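Local structure of 6-phospho-alpha-glucosidase (Merdibacter massiliensis, 6VC6) at residues S13-F19 against I81-M85; F19-R25 against D317-M323. The protein probably hydrolyses 6-phospho-alpha-glucosides, as a family 4 glycoside hydrolase that binds NAD and a manganese ion at its sugar-phosphate site. All coordinates share one frame; numbering follows the deposited sequence.

Contact 1. Residues S13-F19 against I81-M85; sequences STYTPGF and IFMQM. With NAD (nicotinamide-adenine-dinucleotide), chain G.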
# COMPACT_ATOMS: atom_id res chain seq x y z
N SER A 13 -0.74 12.99 6.93
CA SER A 13 0.25 12.20 6.23
C SER A 13 1.08 13.06 5.29
O SER A 13 0.63 14.10 4.80
CB SER A 13 -0.43 11.08 5.44
OG SER A 13 0.37 10.67 4.34
N THR A 14 2.31 12.61 5.03
CA THR A 14 3.18 13.32 4.09
C THR A 14 2.66 13.27 2.67
O THR A 14 3.07 14.09 1.84
CB THR A 14 4.59 12.73 4.14
OG1 THR A 14 4.56 11.38 3.65
CG2 THR A 14 5.13 12.74 5.56
N TYR A 15 1.76 12.34 2.36
CA TYR A 15 1.16 12.24 1.03
C TYR A 15 -0.04 13.14 0.84
O TYR A 15 -0.48 13.34 -0.30
CB TYR A 15 0.75 10.79 0.74
CG TYR A 15 1.89 9.80 0.68
CD1 TYR A 15 2.66 9.67 -0.46
CD2 TYR A 15 2.19 8.99 1.77
CE1 TYR A 15 3.70 8.76 -0.52
CE2 TYR A 15 3.23 8.08 1.72
CZ TYR A 15 3.98 7.97 0.57
OH TYR A 15 5.02 7.07 0.52
N THR A 16 -0.59 13.70 1.92
CA THR A 16 -1.80 14.51 1.81
C THR A 16 -1.62 15.76 0.95
O THR A 16 -2.51 16.04 0.13
CB THR A 16 -2.33 14.87 3.20
OG1 THR A 16 -2.60 13.67 3.94
CG2 THR A 16 -3.61 15.69 3.10
N PRO A 17 -0.53 16.54 1.07
CA PRO A 17 -0.36 17.67 0.14
C PRO A 17 -0.37 17.24 -1.32
O PRO A 17 -0.90 17.97 -2.17
CB PRO A 17 0.99 18.26 0.56
CG PRO A 17 1.10 17.92 2.00
CD PRO A 17 0.50 16.55 2.12
N GLY A 18 0.20 16.08 -1.63
CA GLY A 18 0.12 15.57 -2.99
C GLY A 18 -1.30 15.27 -3.43
O GLY A 18 -1.62 15.35 -4.62
N PHE A 19 -2.17 14.93 -2.47
CA PHE A 19 -3.57 14.70 -2.80
C PHE A 19 -4.30 16.02 -3.07
O PHE A 19 -5.10 16.11 -4.00
CB PHE A 19 -4.26 13.93 -1.67
CG PHE A 19 -4.18 12.44 -1.82
CD1 PHE A 19 -3.17 11.72 -1.21
CD2 PHE A 19 -5.13 11.75 -2.57
CE1 PHE A 19 -3.09 10.35 -1.35
CE2 PHE A 19 -5.06 10.38 -2.70
CZ PHE A 19 -4.04 9.68 -2.09
N ILE A 81 -14.18 7.63 1.06
CA ILE A 81 -13.24 7.76 2.17
C ILE A 81 -11.88 7.29 1.69
O ILE A 81 -11.72 6.11 1.35
CB ILE A 81 -13.69 6.97 3.41
CG1 ILE A 81 -15.13 7.35 3.80
CG2 ILE A 81 -12.74 7.22 4.57
CD1 ILE A 81 -15.27 8.77 4.29
N PHE A 82 -10.91 8.20 1.65
CA PHE A 82 -9.54 7.88 1.28
C PHE A 82 -8.75 7.64 2.57
O PHE A 82 -8.54 8.57 3.35
CB PHE A 82 -8.91 9.00 0.46
CG PHE A 82 -9.48 9.15 -0.93
CD1 PHE A 82 -10.51 8.35 -1.37
CD2 PHE A 82 -8.97 10.11 -1.79
CE1 PHE A 82 -11.03 8.50 -2.65
CE2 PHE A 82 -9.48 10.26 -3.07
CZ PHE A 82 -10.51 9.46 -3.49
N MSE A 83 -8.33 6.40 2.79
CA MSE A 83 -7.62 6.05 4.02
C MSE A 83 -6.12 5.88 3.79
O MSE A 83 -5.70 5.04 2.98
CB MSE A 83 -8.21 4.78 4.63
CG MSE A 83 -9.73 4.73 4.61
SE MSE A 83 -10.45 3.52 5.97
CE MSE A 83 -10.04 4.57 7.55
N GLN A 84 -5.32 6.67 4.50
CA GLN A 84 -3.86 6.59 4.41
C GLN A 84 -3.24 6.84 5.78
O GLN A 84 -2.31 7.63 5.94
CB GLN A 84 -3.32 7.56 3.36
CG GLN A 84 -3.73 9.02 3.56
CD GLN A 84 -3.02 9.95 2.61
OE1 GLN A 84 -3.09 11.18 2.75
NE2 GLN A 84 -2.33 9.38 1.63
N MSE A 85 -3.74 6.13 6.78
CA MSE A 85 -3.21 6.20 8.13
C MSE A 85 -1.95 5.38 8.26
O MSE A 85 -1.75 4.48 7.46
CB MSE A 85 -4.22 5.70 9.16
CG MSE A 85 -4.41 4.18 9.15
SE MSE A 85 -5.26 3.41 10.75
CE MSE A 85 -6.85 4.52 10.72
PA NAD G . 2.78 9.41 7.99
O1A NAD G . 3.45 10.59 7.34
O2A NAD G . 3.15 9.01 9.40
O5B NAD G . 1.19 9.64 7.94
C5B NAD G . 0.32 8.86 8.76
C4B NAD G . -0.80 9.74 9.29
O4B NAD G . -1.89 8.93 9.74
C3B NAD G . -0.32 10.56 10.48
O3B NAD G . -0.64 11.94 10.27
C2B NAD G . -1.11 10.04 11.66
O2B NAD G . -1.49 11.10 12.53
C1B NAD G . -2.32 9.39 11.01
N9A NAD G . -2.87 8.29 11.84
C8A NAD G . -2.17 7.34 12.48
N7A NAD G . -3.00 6.49 13.15
C5A NAD G . -4.26 6.90 12.93
C6A NAD G . -5.62 6.46 13.32
N6A NAD G . -5.80 5.38 14.12
N1A NAD G . -6.67 7.18 12.87
C2A NAD G . -6.50 8.26 12.08
N3A NAD G . -5.30 8.72 11.68
C4A NAD G . -4.17 8.09 12.07
O3 NAD G . 2.94 8.12 7.05
PN NAD G . 3.22 8.23 5.47
O1N NAD G . 4.68 7.91 5.21
O2N NAD G . 2.60 9.50 4.93
O5D NAD G . 2.34 6.98 4.95
C5D NAD G . 0.93 7.11 4.82
C4D NAD G . 0.34 5.71 4.65
O4D NAD G . 0.19 5.42 3.26
C3D NAD G . 1.28 4.66 5.23
O3D NAD G . 0.52 3.75 6.03
C2D NAD G . 1.81 3.92 4.02
O2D NAD G . 2.03 2.54 4.32
C1D NAD G . 0.68 4.10 3.03
N1N NAD G . 1.11 3.90 1.65
C2N NAD G . 0.60 2.84 1.01
C3N NAD G . 0.95 2.57 -0.30
C7N NAD G . 0.36 1.36 -0.97
O7N NAD G . 0.82 0.97 -2.03
N7N NAD G . -0.66 0.74 -0.38
C4N NAD G . 1.83 3.42 -0.97
C5N NAD G . 2.34 4.51 -0.28
C6N NAD G . 1.96 4.74 1.04

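Contact 2. Residues F19-R25 against D317-M323; sequences FLKSFVR and DAHAEMM. With NAD (nicotinamide-adenine-dinucleotide), chain G.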
# COMPACT_ATOMS: atom_id res chain seq x y z
N PHE A 19 -2.17 14.93 -2.47
CA PHE A 19 -3.57 14.70 -2.80
C PHE A 19 -4.30 16.02 -3.07
O PHE A 19 -5.10 16.11 -4.00
CB PHE A 19 -4.26 13.93 -1.67
CG PHE A 19 -4.18 12.44 -1.82
CD1 PHE A 19 -3.17 11.72 -1.21
CD2 PHE A 19 -5.13 11.75 -2.57
CE1 PHE A 19 -3.09 10.35 -1.35
CE2 PHE A 19 -5.06 10.38 -2.70
CZ PHE A 19 -4.04 9.68 -2.09
N LEU A 20 -4.02 17.04 -2.25
CA LEU A 20 -4.70 18.32 -2.42
C LEU A 20 -4.35 18.96 -3.76
O LEU A 20 -5.20 19.59 -4.40
CB LEU A 20 -4.34 19.26 -1.27
CG LEU A 20 -4.53 18.72 0.14
CD1 LEU A 20 -4.18 19.78 1.18
CD2 LEU A 20 -5.95 18.21 0.34
N LYS A 21 -3.10 18.80 -4.20
CA LYS A 21 -2.70 19.33 -5.50
C LYS A 21 -3.27 18.50 -6.64
O LYS A 21 -3.53 19.03 -7.73
CB LYS A 21 -1.18 19.42 -5.60
CG LYS A 21 -0.57 20.48 -4.70
CD LYS A 21 0.71 19.97 -4.03
CE LYS A 21 1.95 20.49 -4.74
NZ LYS A 21 3.15 20.41 -3.87
N SER A 22 -3.45 17.19 -6.42
CA SER A 22 -4.05 16.35 -7.45
C SER A 22 -5.53 16.64 -7.62
O SER A 22 -6.05 16.65 -8.74
CB SER A 22 -3.83 14.87 -7.11
OG SER A 22 -2.46 14.53 -7.18
N PHE A 23 -6.24 16.89 -6.51
CA PHE A 23 -7.65 17.25 -6.58
C PHE A 23 -7.86 18.51 -7.42
O PHE A 23 -8.90 18.66 -8.07
CB PHE A 23 -8.22 17.46 -5.18
CG PHE A 23 -8.41 16.18 -4.41
CD1 PHE A 23 -8.84 15.03 -5.04
CD2 PHE A 23 -8.17 16.14 -3.04
CE1 PHE A 23 -9.02 13.85 -4.33
CE2 PHE A 23 -8.35 14.97 -2.33
CZ PHE A 23 -8.78 13.82 -2.98
N VAL A 24 -6.88 19.42 -7.41
CA VAL A 24 -6.98 20.63 -8.22
C VAL A 24 -6.75 20.30 -9.69
O VAL A 24 -7.44 20.83 -10.57
CB VAL A 24 -5.98 21.68 -7.71
CG1 VAL A 24 -5.83 22.81 -8.72
CG2 VAL A 24 -6.42 22.22 -6.36
N ARG A 25 -5.79 19.43 -9.98
CA ARG A 25 -5.45 19.12 -11.37
C ARG A 25 -6.56 18.32 -12.04
O ARG A 25 -7.01 18.65 -13.15
CB ARG A 25 -4.12 18.38 -11.44
CG ARG A 25 -2.91 19.28 -11.27
CD ARG A 25 -1.73 18.52 -10.71
NE ARG A 25 -0.63 19.41 -10.36
CZ ARG A 25 0.36 19.09 -9.54
NH1 ARG A 25 0.40 17.88 -8.99
NH2 ARG A 25 1.32 19.97 -9.27
N ASP A 317 2.11 13.04 -6.76
CA ASP A 317 1.50 13.07 -8.08
C ASP A 317 0.93 11.70 -8.46
O ASP A 317 -0.26 11.46 -8.31
CB ASP A 317 2.52 13.52 -9.13
CG ASP A 317 1.92 14.48 -10.15
OD1 ASP A 317 0.74 14.84 -10.00
OD2 ASP A 317 2.64 14.86 -11.09
N ALA A 318 1.81 10.81 -8.93
CA ALA A 318 1.36 9.50 -9.39
C ALA A 318 0.69 8.71 -8.28
O ALA A 318 -0.27 7.97 -8.52
CB ALA A 318 2.54 8.72 -9.97
N HIS A 319 1.18 8.86 -7.04
CA HIS A 319 0.60 8.12 -5.93
C HIS A 319 -0.83 8.58 -5.65
O HIS A 319 -1.74 7.76 -5.50
CB HIS A 319 1.47 8.28 -4.68
CG HIS A 319 0.83 7.76 -3.43
ND1 HIS A 319 0.81 6.42 -3.11
CD2 HIS A 319 0.19 8.40 -2.43
CE1 HIS A 319 0.18 6.26 -1.96
NE2 HIS A 319 -0.21 7.45 -1.52
N ALA A 320 -1.04 9.90 -5.57
CA ALA A 320 -2.37 10.41 -5.29
C ALA A 320 -3.30 10.26 -6.48
O ALA A 320 -4.52 10.10 -6.30
CB ALA A 320 -2.29 11.88 -4.88
N GLU A 321 -2.76 10.30 -7.70
CA GLU A 321 -3.62 10.24 -8.88
C GLU A 321 -4.28 8.88 -9.04
O GLU A 321 -5.41 8.80 -9.51
CB GLU A 321 -2.82 10.58 -10.14
CG GLU A 321 -2.59 12.06 -10.34
CD GLU A 321 -2.11 12.39 -11.73
OE1 GLU A 321 -2.01 11.46 -12.56
OE2 GLU A 321 -1.82 13.58 -12.00
N MSE A 322 -3.60 7.81 -8.64
CA MSE A 322 -4.14 6.49 -8.89
C MSE A 322 -5.38 6.22 -8.04
O MSE A 322 -6.32 5.57 -8.50
CB MSE A 322 -3.12 5.40 -8.60
CG MSE A 322 -3.64 4.06 -9.04
SE MSE A 322 -2.33 2.65 -8.93
CE MSE A 322 -2.91 1.90 -7.25
N MSE A 323 -5.36 6.70 -6.80
CA MSE A 323 -6.52 6.54 -5.93
C MSE A 323 -7.69 7.37 -6.47
O MSE A 323 -8.84 6.94 -6.41
CB MSE A 323 -6.20 6.95 -4.49
CG MSE A 323 -7.40 6.81 -3.55
SE MSE A 323 -6.97 6.73 -1.64
CE MSE A 323 -6.70 4.81 -1.45
PA NAD G . 2.78 9.41 7.99
O1A NAD G . 3.45 10.59 7.34
O2A NAD G . 3.15 9.01 9.40
O5B NAD G . 1.19 9.64 7.94
C5B NAD G . 0.32 8.86 8.76
C4B NAD G . -0.80 9.74 9.29
O4B NAD G . -1.89 8.93 9.74
C3B NAD G . -0.32 10.56 10.48
O3B NAD G . -0.64 11.94 10.27
C2B NAD G . -1.11 10.04 11.66
O2B NAD G . -1.49 11.10 12.53
C1B NAD G . -2.32 9.39 11.01
N9A NAD G . -2.87 8.29 11.84
C8A NAD G . -2.17 7.34 12.48
N7A NAD G . -3.00 6.49 13.15
C5A NAD G . -4.26 6.90 12.93
C6A NAD G . -5.62 6.46 13.32
N6A NAD G . -5.80 5.38 14.12
N1A NAD G . -6.67 7.18 12.87
C2A NAD G . -6.50 8.26 12.08
N3A NAD G . -5.30 8.72 11.68
C4A NAD G . -4.17 8.09 12.07
O3 NAD G . 2.94 8.12 7.05
PN NAD G . 3.22 8.23 5.47
O1N NAD G . 4.68 7.91 5.21
O2N NAD G . 2.60 9.50 4.93
O5D NAD G . 2.34 6.98 4.95
C5D NAD G . 0.93 7.11 4.82
C4D NAD G . 0.34 5.71 4.65
O4D NAD G . 0.19 5.42 3.26
C3D NAD G . 1.28 4.66 5.23
O3D NAD G . 0.52 3.75 6.03
C2D NAD G . 1.81 3.92 4.02
O2D NAD G . 2.03 2.54 4.32
C1D NAD G . 0.68 4.10 3.03
N1N NAD G . 1.11 3.90 1.65
C2N NAD G . 0.60 2.84 1.01
C3N NAD G . 0.95 2.57 -0.30
C7N NAD G . 0.36 1.36 -0.97
O7N NAD G . 0.82 0.97 -2.03
N7N NAD G . -0.66 0.74 -0.38
C4N NAD G . 1.83 3.42 -0.97
C5N NAD G . 2.34 4.51 -0.28
C6N NAD G . 1.96 4.74 1.04

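Contact 1. Residues S13-F19 against I81-M85
Phe82, on strand 80-83, meets Phe19 where helix 16-25 passes over the sheet: its CD2 lies 4.0 Å from Phe19 CE2, a ring-to-ring contact that suits two phenylalanines in a buried, greasy layer. Where the strand gives way to loop, Gln84 carries most of the contact. Its CG sits between the backbone N and the carbonyl carbon (chi1 55°), and from there the chain runs straight out to the start of the helix. OE1 accepts from Thr16 OG1 at 2.8 Å, with a C=O...donor angle of 157° and the hydroxyl tilted 22° from the carbonyl plane. The other end of the amide, NE2, lies 3.2 Å from Phe19 CE1, the amide plane almost perpendicular to the ring, and also touches Tyr15 CB. Were this residue an alanine, the Thr16 hydroxyl would probably lose this acceptor and a gap would open beside the Phe19 ring. Met85, a selenomethionine, sets its side chain against the adenine of NAD, while its carbonyl O receives O3D of the nicotinamide ribose at 2.8 Å. The facing turn grips the pyrophosphate: Ser13 OG donates to O2N of NAD at 2.6 Å and itself accepts from Tyr15 N as a helix-capping bond, Thr14 OG1 donates to the same O2N at 3.0 Å, and Thr14 N reaches O1A of NAD at 3.3 Å. This is the dinucleotide-binding turn of a Rossmann fold, between the first strand and its helix. Two hydroxyls and the Thr14 N-H thus meet the phosphates, with the helix N-terminus likely to add a favourable field.

Contact 2. Residues F19-R25 against D317-M323
Apolar contact between Phe19 and Ala320 joins the two helices; the axes of segments 19-25 and 318-323 come within 8.8 Å and cross at -59°. The methyl of Ala320 stands over the centre of the Phe19 ring, its CB 3.5 Å from the ring centroid and only 8° off the normal, a CH-pi contact. Alanine suits the place because the backbones come close here, with the CA atoms of Phe19 and Ala320 5.1 Å apart. Met323, a selenomethionine, lays its CB at the edge of the same ring, 4.0 Å from Phe19 CE2, and its SE makes an oblique Met-aromatic contact. The small Ser22 fits against Ala320, with Ser22 OG 3.5 Å from Ala320 CB; that hydroxyl is hydrogen-bonded to the carbonyl of Gly18 in its own helix, which allows a polar atom to lie against apolar neighbours.

Among aromatic contacts, His319 meets Phe19 obliquely, the two ring planes nearly perpendicular. With CG anti to the backbone N (chi1 170°), the imidazole reaches the nicotinamide, where His319 CE1 lies 3.2 Å from C5N of NAD. Its ND1 is hydrogen-bonded to Asp171, and its ring stacks on Tyr145.

The charged contact lies on the exposed side. Arg25 extends its chain so that NH1 reaches Asp317 OD1 at 3.2 Å, a salt bridge with guanidinium and carboxylate planes well out of parallel; long, flexible arginine can span from its helix to Asp317, beside helix 318-331.

Helix 16-25 is thus placed between helix 318-331 and helix 42-59, which meets Leu20 and Val24, while Phe23 packs down on strands 32-38 and 80-83 and Met323 likewise reaches Phe82.

From the N terminus, strand 4-9 leads through the turn at Ser13 into helix 16-25, which serves both contacts and gives Phe19 to each. Contact 1 closes a loop of 61 residues, bringing that turn and the start of the helix back to the end of strand 80-83. Contact 2 closes a far longer loop of 291 residues, tying the rest of the helix to helix 318-331 in the C-terminal family 4 domain. Their segments alternate along the chain, so the loops cross. Tyr15 of contact 1 packs on His319 of contact 2, linking the two sites beside NAD.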